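Local structure of segregation protein (Thermus thermophilus, 1WCV) at residues L40-P45 against L83-D88; T23-A28 against G219-Q224; P140-Y145 against V176-G181. The protein hydrolyses ATP and binds double-stranded DNA cooperatively in an ATP-dependent manner, probably to partition the bacterial chromosome. All coordinates share one frame; numbering follows the deposited sequence.

In the fold
All three contacts belong to one P-loop NTPase fold. Interactions 1 and 3 join neighbouring parallel strands of the same sheet, on opposite sides of the chain's centre, about 25 Å apart between their centres. Interaction 2 joins helix 18-33 to the start of the short helix 222-225, and touches both others: Ile25 CD1 lies 3.5 Å from Leu40 CD2, and Thr23 OG1 lies 3.7 Å from Thr177 CG2. Interactions 1 and 2 are buried; interaction 3 is only partly so and uses water. Backbone bonds dominate interaction 1, a side-chain amide serves a helix start in interaction 2, and interaction 3 adds a threonine hydroxyl and a methionine to its strand bonds.

Interaction 1. Residues L40-P45 against L83-D88; sequences LVDLDP and LPATPD
Leu40 and Leu83 meet through their backbones, where the parallel strands 38-42 and 80-83 of the P-loop NTPase sheet run out into loops. Leu40 O accepts from Leu83 N at 2.8 Å, with the donor almost in line with the carbonyl (162°). The side chain of Leu40 turns instead to Ala24 and Ile25 of helix 18-33, where a buried apolar residue is suited. Val41 forms the parallel bridge with Leu83, and the two side chains lie alongside each other, pointing the same way. CG2 of Val41 packs on Leu83 CB at 4.1 Å while its CG1 reaches Leu83 CD1; both residues also pack on Val61 of helix 61-65, an apolar layer that fits a branched strand residue and a long leucine. The next rung is Asp42 N to Leu83 O, 3.2 Å, which leaves Leu83 bonded to the residues flanking its bridge partner. With its CG anti to the backbone N (chi1 -169°), Asp42 lays its carboxylate carbon 3.6 Å from Ala85 CB. Asp42 OD1 closes an Asx turn by accepting Asp44 N at 3.1 Å, met on the anti side, 34° out of the carboxylate plane. OD2 bonds to Thr50 OG1, which also receives Ala85 N, so one threonine links both segments. Asp42 and Asp44 belong to a D-x-D-P sequence, the Walker A' motif of ParA-type ATPases; Asp44 OD1 accepts from Gln46 N, and its side chain lies near the ATP-binding Lys20. The small methyl of Ala85 suits this close approach: its CB lies 3.3 Å from Asp42 O and 3.5 Å from Asp44 O.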
ATOM      1  N   LEU A  40     -18.874 -15.929  -0.428  1.00 18.42           N
ATOM      2  CA  LEU A  40     -18.697 -15.213  -1.684  1.00 17.59           C
ATOM      3  C   LEU A  40     -19.910 -15.575  -2.518  1.00 20.70           C
ATOM      4  O   LEU A  40     -20.194 -16.757  -2.725  1.00 19.15           O
ATOM      5  CB  LEU A  40     -17.433 -15.660  -2.418  1.00 18.51           C
ATOM      6  CG  LEU A  40     -17.239 -15.095  -3.832  1.00 18.07           C
ATOM      7  CD1 LEU A  40     -17.131 -13.575  -3.774  1.00 20.28           C
ATOM      8  CD2 LEU A  40     -15.989 -15.695  -4.468  1.00 15.36           C
ATOM      9  N   VAL A  41     -20.628 -14.558  -2.984  1.00 18.72           N
ATOM     10  CA  VAL A  41     -21.811 -14.768  -3.803  1.00 19.00           C
ATOM     11  C   VAL A  41     -21.561 -14.287  -5.222  1.00 21.12           C
ATOM     12  O   VAL A  41     -21.248 -13.114  -5.443  1.00 20.09           O
ATOM     13  CB  VAL A  41     -23.023 -14.000  -3.233  1.00 20.12           C
ATOM     14  CG1 VAL A  41     -24.258 -14.301  -4.060  1.00 21.91           C
ATOM     15  CG2 VAL A  41     -23.246 -14.367  -1.770  1.00 20.05           C
ATOM     16  N   ASP A  42     -21.678 -15.199  -6.179  1.00 20.29           N
ATOM     17  CA  ASP A  42     -21.495 -14.860  -7.583  1.00 20.35           C
ATOM     18  C   ASP A  42     -22.850 -14.366  -8.083  1.00 22.97           C
ATOM     19  O   ASP A  42     -23.801 -15.147  -8.181  1.00 23.08           O
ATOM     20  CB  ASP A  42     -21.067 -16.092  -8.386  1.00 19.96           C
ATOM     21  CG  ASP A  42     -20.602 -15.740  -9.793  1.00 20.94           C
ATOM     22  OD1 ASP A  42     -20.836 -14.591 -10.228  1.00 20.33           O
ATOM     23  OD2 ASP A  42     -20.008 -16.610 -10.470  1.00 22.23           O
ATOM     24  N   LEU A  43     -22.946 -13.075  -8.383  1.00 20.33           N
ATOM     25  CA  LEU A  43     -24.204 -12.510  -8.863  1.00 23.45           C
ATOM     26  C   LEU A  43     -24.191 -12.250 -10.365  1.00 23.64           C
ATOM     27  O   LEU A  43     -25.117 -11.641 -10.903  1.00 23.98           O
ATOM     28  CB  LEU A  43     -24.516 -11.205  -8.121  1.00 21.60           C
ATOM     29  CG  LEU A  43     -24.836 -11.313  -6.631  1.00 23.04           C
ATOM     30  CD1 LEU A  43     -25.014  -9.923  -6.034  1.00 20.81           C
ATOM     31  CD2 LEU A  43     -26.107 -12.132  -6.447  1.00 25.19           C
ATOM     32  N   ASP A  44     -23.148 -12.710 -11.042  1.00 23.14           N
ATOM     33  CA  ASP A  44     -23.042 -12.502 -12.478  1.00 28.16           C
ATOM     34  C   ASP A  44     -23.593 -13.697 -13.237  1.00 31.03           C
ATOM     35  O   ASP A  44     -23.169 -14.826 -13.015  1.00 31.04           O
ATOM     36  CB  ASP A  44     -21.583 -12.293 -12.888  1.00 27.00           C
ATOM     37  CG  ASP A  44     -21.450 -11.728 -14.293  1.00 29.43           C
ATOM     38  OD1 ASP A  44     -22.187 -12.175 -15.197  1.00 31.38           O
ATOM     39  OD2 ASP A  44     -20.603 -10.839 -14.499  1.00 26.23           O
ATOM     40  N   PRO A  45     -24.548 -13.463 -14.148  1.00 34.33           N
ATOM     41  CA  PRO A  45     -25.129 -14.560 -14.925  1.00 37.68           C
ATOM     42  C   PRO A  45     -24.047 -15.330 -15.682  1.00 38.82           C
ATOM     43  O   PRO A  45     -24.244 -16.483 -16.061  1.00 40.97           O
ATOM     44  CB  PRO A  45     -26.093 -13.842 -15.865  1.00 37.41           C
ATOM     45  CG  PRO A  45     -26.530 -12.664 -15.049  1.00 38.08           C
ATOM     46  CD  PRO A  45     -25.227 -12.191 -14.452  1.00 35.19           C
ATOM     47  N   LEU A  83     -21.656 -19.186  -2.991  1.00 26.71           N
ATOM     48  CA  LEU A  83     -23.047 -19.362  -3.394  1.00 28.26           C
ATOM     49  C   LEU A  83     -22.905 -19.127  -4.895  1.00 28.31           C
ATOM     50  O   LEU A  83     -22.907 -17.991  -5.361  1.00 27.89           O
ATOM     51  CB  LEU A  83     -23.938 -18.293  -2.762  1.00 31.69           C
ATOM     52  CG  LEU A  83     -25.406 -18.684  -2.567  1.00 37.72           C
ATOM     53  CD1 LEU A  83     -26.217 -17.441  -2.259  1.00 36.80           C
ATOM     54  CD2 LEU A  83     -25.945 -19.366  -3.816  1.00 41.43           C
ATOM     55  N   PRO A  84     -22.744 -20.210  -5.667  1.00 27.98           N
ATOM     56  CA  PRO A  84     -22.574 -20.171  -7.119  1.00 26.75           C
ATOM     57  C   PRO A  84     -23.672 -19.554  -7.970  1.00 27.54           C
ATOM     58  O   PRO A  84     -24.801 -19.347  -7.524  1.00 27.02           O
ATOM     59  CB  PRO A  84     -22.336 -21.637  -7.468  1.00 29.39           C
ATOM     60  CG  PRO A  84     -23.178 -22.339  -6.477  1.00 27.74           C
ATOM     61  CD  PRO A  84     -22.869 -21.604  -5.201  1.00 30.21           C
ATOM     62  N   ALA A  85     -23.301 -19.258  -9.210  1.00 29.60           N
ATOM     63  CA  ALA A  85     -24.208 -18.687 -10.187  1.00 33.99           C
ATOM     64  C   ALA A  85     -24.291 -19.688 -11.327  1.00 36.90           C
ATOM     65  O   ALA A  85     -23.330 -20.412 -11.600  1.00 37.26           O
ATOM     66  CB  ALA A  85     -23.672 -17.352 -10.691  1.00 34.66           C
ATOM     67  N   THR A  86     -25.446 -19.732 -11.980  1.00 39.12           N
ATOM     68  CA  THR A  86     -25.681 -20.647 -13.092  1.00 41.34           C
ATOM     69  C   THR A  86     -26.344 -19.867 -14.223  1.00 43.14           C
ATOM     70  O   THR A  86     -26.763 -18.725 -14.034  1.00 43.22           O
ATOM     71  CB  THR A  86     -26.638 -21.784 -12.677  1.00 40.66           C
ATOM     72  OG1 THR A  86     -27.857 -21.220 -12.173  1.00 42.74           O
ATOM     73  CG2 THR A  86     -26.016 -22.646 -11.594  1.00 39.80           C
ATOM     74  N   PRO A  87     -26.436 -20.468 -15.421  1.00 45.03           N
ATOM     75  CA  PRO A  87     -27.075 -19.762 -16.537  1.00 45.70           C
ATOM     76  C   PRO A  87     -28.570 -19.594 -16.272  1.00 46.56           C
ATOM     77  O   PRO A  87     -29.331 -19.160 -17.138  1.00 48.40           O
ATOM     78  CB  PRO A  87     -26.781 -20.670 -17.730  1.00 44.94           C
ATOM     79  CG  PRO A  87     -26.693 -22.031 -17.111  1.00 44.46           C
ATOM     80  CD  PRO A  87     -25.889 -21.761 -15.862  1.00 44.37           C
ATOM     81  N   ASP A  88     -28.971 -19.943 -15.055  1.00 47.41           N
ATOM     82  CA  ASP A  88     -30.360 -19.855 -14.609  1.00 47.36           C
ATOM     83  C   ASP A  88     -30.612 -18.495 -13.964  1.00 47.96           C
ATOM     84  O   ASP A  88     -31.744 -18.010 -13.933  1.00 46.58           O
ATOM     85  CB  ASP A  88     -30.629 -20.961 -13.586  1.00 49.66           C
ATOM     86  CG  ASP A  88     -32.058 -20.964 -13.081  1.00 51.77           C
ATOM     87  OD1 ASP A  88     -32.977 -21.202 -13.894  1.00 54.27           O
ATOM     88  OD2 ASP A  88     -32.264 -20.722 -11.871  1.00 51.53           O
TER

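Interaction 2. Residues T23-A28 against G219-Q224; sequences TAINLA and GKTIAQ
Asn26 reaches across from helix 18-33 to the start of helix 222-225, its OD1 accepting the N-H of Ile222 at 2.8 Å. The bond is nearly straight at hydrogen (167°), with the donor 19° from the amide's carbonyl plane. Such a bond suits an N-H of the first helical turn, which has no helical carbonyl before it to use. CG of Asn26 stands anti to its own carbonyl carbon (chi1 -67°), which swings the amide toward the partner. There it crosses the Ile222 side chain at about a right angle, and Ile222 CG2 sits tightly against Asn26 OD1, at 3.1 Å. Beside this polar grip, Ile25 CG2 meets Thr221 CG2 at 3.7 Å, methyl against methyl. With an alanine here in place of Asn26, the Ile222 N-H would probably lose its acceptor in a buried setting and a gap would open beside the isoleucine.

The segment that presents Ile222 is itself well fixed. Thr221 is the N-cap, and it forms a capping box with Gln224: Gln224 N bonds to Thr221 OG1 at 3.2 Å, and Thr221 N returns a bond in the carbonyl plane to Gln224 OE1 at 3.0 Å. Thr221 OG1 is held further by Asp78. Gly219, with the positive phi that glycine tolerates easily, ends the preceding helix in a Schellman motif. Leu53 packs on both Ile25 and Thr221, Tyr30 of helix 18-33 touches Ile222, and the same helix, which carries the ATP-binding Lys20 and Thr21, rests on strand 114-118 through Ala24, Leu27 and Ala28.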
ATOM      1  N   THR A  23     -10.433 -10.097  -7.966  1.00 14.31           N
ATOM      2  CA  THR A  23     -10.431  -9.461  -6.657  1.00 13.36           C
ATOM      3  C   THR A  23     -11.443 -10.126  -5.731  1.00 13.22           C
ATOM      4  O   THR A  23     -11.151 -10.349  -4.558  1.00 14.15           O
ATOM      5  CB  THR A  23     -10.750  -7.962  -6.754  1.00 12.25           C
ATOM      6  OG1 THR A  23      -9.704  -7.302  -7.473  1.00 15.14           O
ATOM      7  CG2 THR A  23     -10.881  -7.353  -5.378  1.00 13.29           C
ATOM      8  N   ALA A  24     -12.626 -10.441  -6.254  1.00 12.85           N
ATOM      9  CA  ALA A  24     -13.658 -11.082  -5.431  1.00 11.69           C
ATOM     10  C   ALA A  24     -13.154 -12.430  -4.920  1.00 12.24           C
ATOM     11  O   ALA A  24     -13.293 -12.752  -3.742  1.00 14.21           O
ATOM     12  CB  ALA A  24     -14.935 -11.292  -6.246  1.00 15.96           C
ATOM     13  N   ILE A  25     -12.567 -13.205  -5.822  1.00 12.49           N
ATOM     14  CA  ILE A  25     -12.053 -14.525  -5.482  1.00 13.93           C
ATOM     15  C   ILE A  25     -10.933 -14.484  -4.455  1.00 14.94           C
ATOM     16  O   ILE A  25     -10.978 -15.176  -3.435  1.00 15.26           O
ATOM     17  CB  ILE A  25     -11.495 -15.258  -6.731  1.00 14.65           C
ATOM     18  CG1 ILE A  25     -12.630 -15.604  -7.703  1.00 21.32           C
ATOM     19  CG2 ILE A  25     -10.708 -16.500  -6.302  1.00 17.23           C
ATOM     20  CD1 ILE A  25     -13.729 -16.416  -7.101  1.00 30.43           C
ATOM     21  N   ASN A  26      -9.925 -13.665  -4.725  1.00 14.03           N
ATOM     22  CA  ASN A  26      -8.776 -13.616  -3.843  1.00 13.64           C
ATOM     23  C   ASN A  26      -8.939 -12.841  -2.562  1.00 15.40           C
ATOM     24  O   ASN A  26      -8.252 -13.134  -1.584  1.00 13.49           O
ATOM     25  CB  ASN A  26      -7.551 -13.154  -4.625  1.00 13.62           C
ATOM     26  CG  ASN A  26      -7.132 -14.172  -5.669  1.00 14.89           C
ATOM     27  OD1 ASN A  26      -6.928 -15.348  -5.352  1.00 18.43           O
ATOM     28  ND2 ASN A  26      -7.011 -13.736  -6.915  1.00 23.06           N
ATOM     29  N   LEU A  27      -9.849 -11.870  -2.549  1.00 14.85           N
ATOM     30  CA  LEU A  27     -10.103 -11.115  -1.328  1.00 16.14           C
ATOM     31  C   LEU A  27     -10.757 -12.126  -0.382  1.00 15.26           C
ATOM     32  O   LEU A  27     -10.457 -12.183   0.810  1.00 16.22           O
ATOM     33  CB  LEU A  27     -11.086  -9.973  -1.589  1.00 18.39           C
ATOM     34  CG  LEU A  27     -10.879  -8.603  -0.938  1.00 26.01           C
ATOM     35  CD1 LEU A  27     -12.245  -7.953  -0.792  1.00 24.47           C
ATOM     36  CD2 LEU A  27     -10.196  -8.713   0.423  1.00 22.50           C
ATOM     37  N   ALA A  28     -11.657 -12.932  -0.936  1.00 17.59           N
ATOM     38  CA  ALA A  28     -12.354 -13.937  -0.153  1.00 16.55           C
ATOM     39  C   ALA A  28     -11.368 -14.961   0.391  1.00 16.36           C
ATOM     40  O   ALA A  28     -11.460 -15.366   1.545  1.00 18.29           O
ATOM     41  CB  ALA A  28     -13.407 -14.627  -1.008  1.00 19.39           C
ATOM     42  N   GLY A 219      -8.929 -22.759 -12.103  1.00 22.07           N
ATOM     43  CA  GLY A 219     -10.017 -22.896 -11.155  1.00 15.48           C
ATOM     44  C   GLY A 219      -9.516 -22.871  -9.720  1.00 20.09           C
ATOM     45  O   GLY A 219     -10.081 -23.517  -8.839  1.00 19.39           O
ATOM     46  N   LYS A 220      -8.447 -22.117  -9.482  1.00 18.65           N
ATOM     47  CA  LYS A 220      -7.883 -22.025  -8.140  1.00 19.71           C
ATOM     48  C   LYS A 220      -7.608 -20.585  -7.732  1.00 17.80           C
ATOM     49  O   LYS A 220      -7.355 -19.726  -8.577  1.00 16.01           O
ATOM     50  CB  LYS A 220      -6.578 -22.817  -8.059  1.00 24.41           C
ATOM     51  CG  LYS A 220      -6.720 -24.295  -8.374  1.00 30.07           C
ATOM     52  CD  LYS A 220      -5.383 -25.019  -8.303  1.00 40.88           C
ATOM     53  CE  LYS A 220      -4.848 -25.090  -6.877  1.00 45.34           C
ATOM     54  NZ  LYS A 220      -3.554 -25.830  -6.791  1.00 47.38           N
ATOM     55  N   THR A 221      -7.659 -20.318  -6.431  1.00 18.05           N
ATOM     56  CA  THR A 221      -7.368 -18.968  -5.954  1.00 16.60           C
ATOM     57  C   THR A 221      -5.862 -18.794  -6.110  1.00 17.66           C
ATOM     58  O   THR A 221      -5.137 -19.771  -6.269  1.00 15.67           O
ATOM     59  CB  THR A 221      -7.719 -18.797  -4.473  1.00 15.39           C
ATOM     60  OG1 THR A 221      -6.880 -19.652  -3.685  1.00 17.72           O
ATOM     61  CG2 THR A 221      -9.191 -19.137  -4.225  1.00 17.75           C
ATOM     62  N   ILE A 222      -5.379 -17.558  -6.076  1.00 13.77           N
ATOM     63  CA  ILE A 222      -3.946 -17.354  -6.222  1.00 14.14           C
ATOM     64  C   ILE A 222      -3.198 -17.945  -5.018  1.00 15.08           C
ATOM     65  O   ILE A 222      -2.026 -18.312  -5.116  1.00 15.77           O
ATOM     66  CB  ILE A 222      -3.606 -15.852  -6.387  1.00 13.47           C
ATOM     67  CG1 ILE A 222      -2.156 -15.696  -6.844  1.00 14.52           C
ATOM     68  CG2 ILE A 222      -3.840 -15.101  -5.082  1.00 16.67           C
ATOM     69  CD1 ILE A 222      -1.880 -16.295  -8.201  1.00 15.54           C
ATOM     70  N   ALA A 223      -3.875 -18.045  -3.882  1.00 13.96           N
ATOM     71  CA  ALA A 223      -3.240 -18.626  -2.702  1.00 15.43           C
ATOM     72  C   ALA A 223      -2.979 -20.118  -2.948  1.00 19.65           C
ATOM     73  O   ALA A 223      -1.986 -20.675  -2.465  1.00 20.14           O
ATOM     74  CB  ALA A 223      -4.128 -18.438  -1.483  1.00 16.87           C
ATOM     75  N   GLN A 224      -3.871 -20.760  -3.696  1.00 19.08           N
ATOM     76  CA  GLN A 224      -3.727 -22.184  -4.007  1.00 17.69           C
ATOM     77  C   GLN A 224      -2.763 -22.391  -5.164  1.00 17.71           C
ATOM     78  O   GLN A 224      -1.931 -23.294  -5.135  1.00 22.16           O
ATOM     79  CB  GLN A 224      -5.073 -22.808  -4.406  1.00 16.13           C
ATOM     80  CG  GLN A 224      -6.112 -22.894  -3.309  1.00 16.01           C
ATOM     81  CD  GLN A 224      -7.459 -23.360  -3.836  1.00 23.78           C
ATOM     82  OE1 GLN A 224      -8.054 -22.722  -4.708  1.00 22.32           O
ATOM     83  NE2 GLN A 224      -7.945 -24.478  -3.307  1.00 25.07           N
TER

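Interaction 3. Residues P140-Y145 against V176-G181; sequences PVQAEY and VTMYDG
Thr177 gives Val141 O two hydrogen bonds, one from its backbone N at 2.7 Å and one from its hydroxyl OG1 at 3.0 Å. The N-H comes in nearly end-on to the carbonyl, whereas the hydroxyl approaches from above, 66° out of the carbonyl plane. OG1 stands between its own backbone N and carbonyl carbon (chi1 67°), which brings it over the neighbouring strand and leaves Thr177 CG2 facing Pro140 CB, 4.2 Å away. A threonine suits the place because its N and hydroxyl both donate to one carbonyl while its methyl packs on proline. Strands 136-142 and 170-177, joined by helix 146-164, are the parallel pair of a beta-alpha-beta crossover.

Past the last bridge the chains part at Ala143, the centre of an inverse gamma turn. Ala143 N makes only a weak bond to Thr177 O, at 3.5 Å. One water, receiving a weak bond from Ala143 N, donates to Met178 O at 2.6 Å; another accepts from Asp180 N at 3.0 Å and reaches Ala143 O weakly. The small Ala143 CB still packs on Val176 CG1 at 3.9 Å.

Gln142 runs extended across the bent side chain of Met178, whose SD lies over the face of the amide, 3.3 Å from Gln142 CD. Met178 also touches Val18, an ATP-binding residue of the P-loop, and Tyr179 OH is hydrogen-bonded to His233 ND1 of the second subunit. Direct strand bonding therefore gives way to water bridges and a sulfur-amide contact, an arrangement consistent with the strand ends being firmly tied at Thr177 and more loosely joined beyond it.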
ATOM      1  N   PRO A 140     -13.058  -2.231  -8.189  1.00 11.66           N
ATOM      2  CA  PRO A 140     -11.806  -2.661  -8.817  1.00 15.01           C
ATOM      3  C   PRO A 140     -11.734  -2.082 -10.220  1.00 17.62           C
ATOM      4  O   PRO A 140     -12.628  -2.300 -11.033  1.00 20.40           O
ATOM      5  CB  PRO A 140     -11.922  -4.191  -8.830  1.00 15.51           C
ATOM      6  CG  PRO A 140     -13.052  -4.490  -7.826  1.00 16.87           C
ATOM      7  CD  PRO A 140     -13.992  -3.362  -8.095  1.00 13.60           C
ATOM      8  N   VAL A 141     -10.685  -1.321 -10.496  1.00 12.59           N
ATOM      9  CA  VAL A 141     -10.545  -0.723 -11.811  1.00 13.53           C
ATOM     10  C   VAL A 141      -9.166  -1.030 -12.355  1.00 16.81           C
ATOM     11  O   VAL A 141      -8.266  -1.373 -11.600  1.00 14.49           O
ATOM     12  CB  VAL A 141     -10.724   0.818 -11.768  1.00 13.66           C
ATOM     13  CG1 VAL A 141     -12.039   1.173 -11.104  1.00 15.66           C
ATOM     14  CG2 VAL A 141      -9.569   1.462 -11.019  1.00 16.81           C
ATOM     15  N   GLN A 142      -9.016  -0.941 -13.670  1.00 19.44           N
ATOM     16  CA  GLN A 142      -7.717  -1.174 -14.279  1.00 23.95           C
ATOM     17  C   GLN A 142      -7.019   0.162 -14.373  1.00 23.93           C
ATOM     18  O   GLN A 142      -7.668   1.207 -14.426  1.00 23.42           O
ATOM     19  CB  GLN A 142      -7.860  -1.789 -15.669  1.00 26.43           C
ATOM     20  CG  GLN A 142      -8.330  -3.230 -15.662  1.00 32.48           C
ATOM     21  CD  GLN A 142      -8.258  -3.856 -17.043  1.00 39.13           C
ATOM     22  OE1 GLN A 142      -7.188  -3.921 -17.651  1.00 40.20           O
ATOM     23  NE2 GLN A 142      -9.399  -4.316 -17.547  1.00 41.77           N
ATOM     24  N   ALA A 143      -5.693   0.131 -14.383  1.00 24.96           N
ATOM     25  CA  ALA A 143      -4.911   1.354 -14.453  1.00 27.24           C
ATOM     26  C   ALA A 143      -4.897   1.934 -15.864  1.00 30.55           C
ATOM     27  O   ALA A 143      -3.855   1.980 -16.521  1.00 30.50           O
ATOM     28  CB  ALA A 143      -3.487   1.086 -13.973  1.00 27.81           C
ATOM     29  N   GLU A 144      -6.066   2.381 -16.316  1.00 26.68           N
ATOM     30  CA  GLU A 144      -6.231   2.978 -17.642  1.00 27.04           C
ATOM     31  C   GLU A 144      -6.926   4.313 -17.433  1.00 25.69           C
ATOM     32  O   GLU A 144      -7.694   4.467 -16.484  1.00 21.67           O
ATOM     33  CB  GLU A 144      -7.106   2.088 -18.524  1.00 28.84           C
ATOM     34  CG  GLU A 144      -6.560   0.695 -18.770  1.00 36.84           C
ATOM     35  CD  GLU A 144      -7.554  -0.183 -19.514  1.00 42.73           C
ATOM     36  OE1 GLU A 144      -7.184  -1.312 -19.899  1.00 46.20           O
ATOM     37  OE2 GLU A 144      -8.709   0.256 -19.710  1.00 43.10           O
ATOM     38  N   TYR A 145      -6.685   5.274 -18.316  1.00 23.07           N
ATOM     39  CA  TYR A 145      -7.298   6.587 -18.159  1.00 24.32           C
ATOM     40  C   TYR A 145      -8.825   6.602 -18.078  1.00 21.69           C
ATOM     41  O   TYR A 145      -9.399   7.489 -17.442  1.00 22.27           O
ATOM     42  CB  TYR A 145      -6.833   7.545 -19.262  1.00 29.60           C
ATOM     43  CG  TYR A 145      -5.899   8.610 -18.736  1.00 34.12           C
ATOM     44  CD1 TYR A 145      -4.551   8.330 -18.496  1.00 39.29           C
ATOM     45  CD2 TYR A 145      -6.377   9.880 -18.403  1.00 38.03           C
ATOM     46  CE1 TYR A 145      -3.702   9.287 -17.932  1.00 39.69           C
ATOM     47  CE2 TYR A 145      -5.537  10.845 -17.837  1.00 39.67           C
ATOM     48  CZ  TYR A 145      -4.203  10.539 -17.603  1.00 39.74           C
ATOM     49  OH  TYR A 145      -3.373  11.479 -17.036  1.00 36.13           O
ATOM     50  N   VAL A 176      -6.891  -0.350  -7.548  1.00  9.57           N
ATOM     51  CA  VAL A 176      -6.222  -0.382  -8.843  1.00 10.14           C
ATOM     52  C   VAL A 176      -5.738  -1.817  -9.068  1.00 11.30           C
ATOM     53  O   VAL A 176      -5.016  -2.375  -8.233  1.00 12.09           O
ATOM     54  CB  VAL A 176      -5.013   0.571  -8.876  1.00 11.97           C
ATOM     55  CG1 VAL A 176      -4.328   0.499 -10.231  1.00 13.22           C
ATOM     56  CG2 VAL A 176      -5.477   2.007  -8.595  1.00 13.40           C
ATOM     57  N   THR A 177      -6.173  -2.423 -10.170  1.00  9.86           N
ATOM     58  CA  THR A 177      -5.774  -3.787 -10.501  1.00 12.39           C
ATOM     59  C   THR A 177      -5.097  -3.782 -11.862  1.00 12.99           C
ATOM     60  O   THR A 177      -5.102  -2.770 -12.574  1.00 12.93           O
ATOM     61  CB  THR A 177      -7.000  -4.748 -10.578  1.00 11.30           C
ATOM     62  OG1 THR A 177      -7.824  -4.383 -11.691  1.00 15.02           O
ATOM     63  CG2 THR A 177      -7.826  -4.668  -9.299  1.00 13.51           C
ATOM     64  N   MET A 178      -4.500  -4.917 -12.214  1.00 15.24           N
ATOM     65  CA  MET A 178      -3.827  -5.069 -13.498  1.00 18.26           C
ATOM     66  C   MET A 178      -2.817  -3.966 -13.791  1.00 17.08           C
ATOM     67  O   MET A 178      -2.626  -3.551 -14.937  1.00 19.50           O
ATOM     68  CB  MET A 178      -4.881  -5.161 -14.603  1.00 22.31           C
ATOM     69  CG  MET A 178      -5.885  -6.273 -14.314  1.00 29.19           C
ATOM     70  SD  MET A 178      -7.055  -6.597 -15.621  1.00 34.38           S
ATOM     71  CE  MET A 178      -6.101  -7.730 -16.632  1.00 40.50           C
ATOM     72  N   TYR A 179      -2.159  -3.500 -12.736  1.00 13.15           N
ATOM     73  CA  TYR A 179      -1.144  -2.464 -12.868  1.00 13.53           C
ATOM     74  C   TYR A 179      -0.005  -3.040 -13.722  1.00 14.14           C
ATOM     75  O   TYR A 179       0.684  -3.964 -13.292  1.00 15.27           O
ATOM     76  CB  TYR A 179      -0.635  -2.100 -11.467  1.00 11.70           C
ATOM     77  CG  TYR A 179       0.426  -1.020 -11.408  1.00 11.79           C
ATOM     78  CD1 TYR A 179       0.085   0.321 -11.226  1.00 10.83           C
ATOM     79  CD2 TYR A 179       1.779  -1.352 -11.489  1.00 12.28           C
ATOM     80  CE1 TYR A 179       1.085   1.313 -11.118  1.00 12.11           C
ATOM     81  CE2 TYR A 179       2.770  -0.383 -11.384  1.00 11.19           C
ATOM     82  CZ  TYR A 179       2.421   0.947 -11.196  1.00 13.23           C
ATOM     83  OH  TYR A 179       3.418   1.890 -11.066  1.00 15.84           O
ATOM     84  N   ASP A 180       0.190  -2.491 -14.920  1.00 14.06           N
ATOM     85  CA  ASP A 180       1.240  -2.968 -15.832  1.00 14.65           C
ATOM     86  C   ASP A 180       2.604  -2.405 -15.457  1.00 14.47           C
ATOM     87  O   ASP A 180       2.976  -1.313 -15.884  1.00 15.36           O
ATOM     88  CB  ASP A 180       0.903  -2.574 -17.276  1.00 17.52           C
ATOM     89  CG  ASP A 180       1.842  -3.214 -18.296  1.00 21.13           C
ATOM     90  OD1 ASP A 180       2.778  -3.920 -17.883  1.00 17.60           O
ATOM     91  OD2 ASP A 180       1.637  -3.012 -19.513  1.00 23.87           O
ATOM     92  N   GLY A 181       3.355  -3.169 -14.670  1.00 12.58           N
ATOM     93  CA  GLY A 181       4.667  -2.722 -14.235  1.00 11.86           C
ATOM     94  C   GLY A 181       5.709  -2.583 -15.327  1.00 12.37           C
ATOM     95  O   GLY A 181       6.828  -2.152 -15.060  1.00 12.89           O
TER
HETATM   96  O   HOH W   1      -1.386  -0.363 -16.259  1.00 30.62           O
HETATM   97  O   HOH W   2      -3.988  -1.430 -15.705  1.00 61.70           O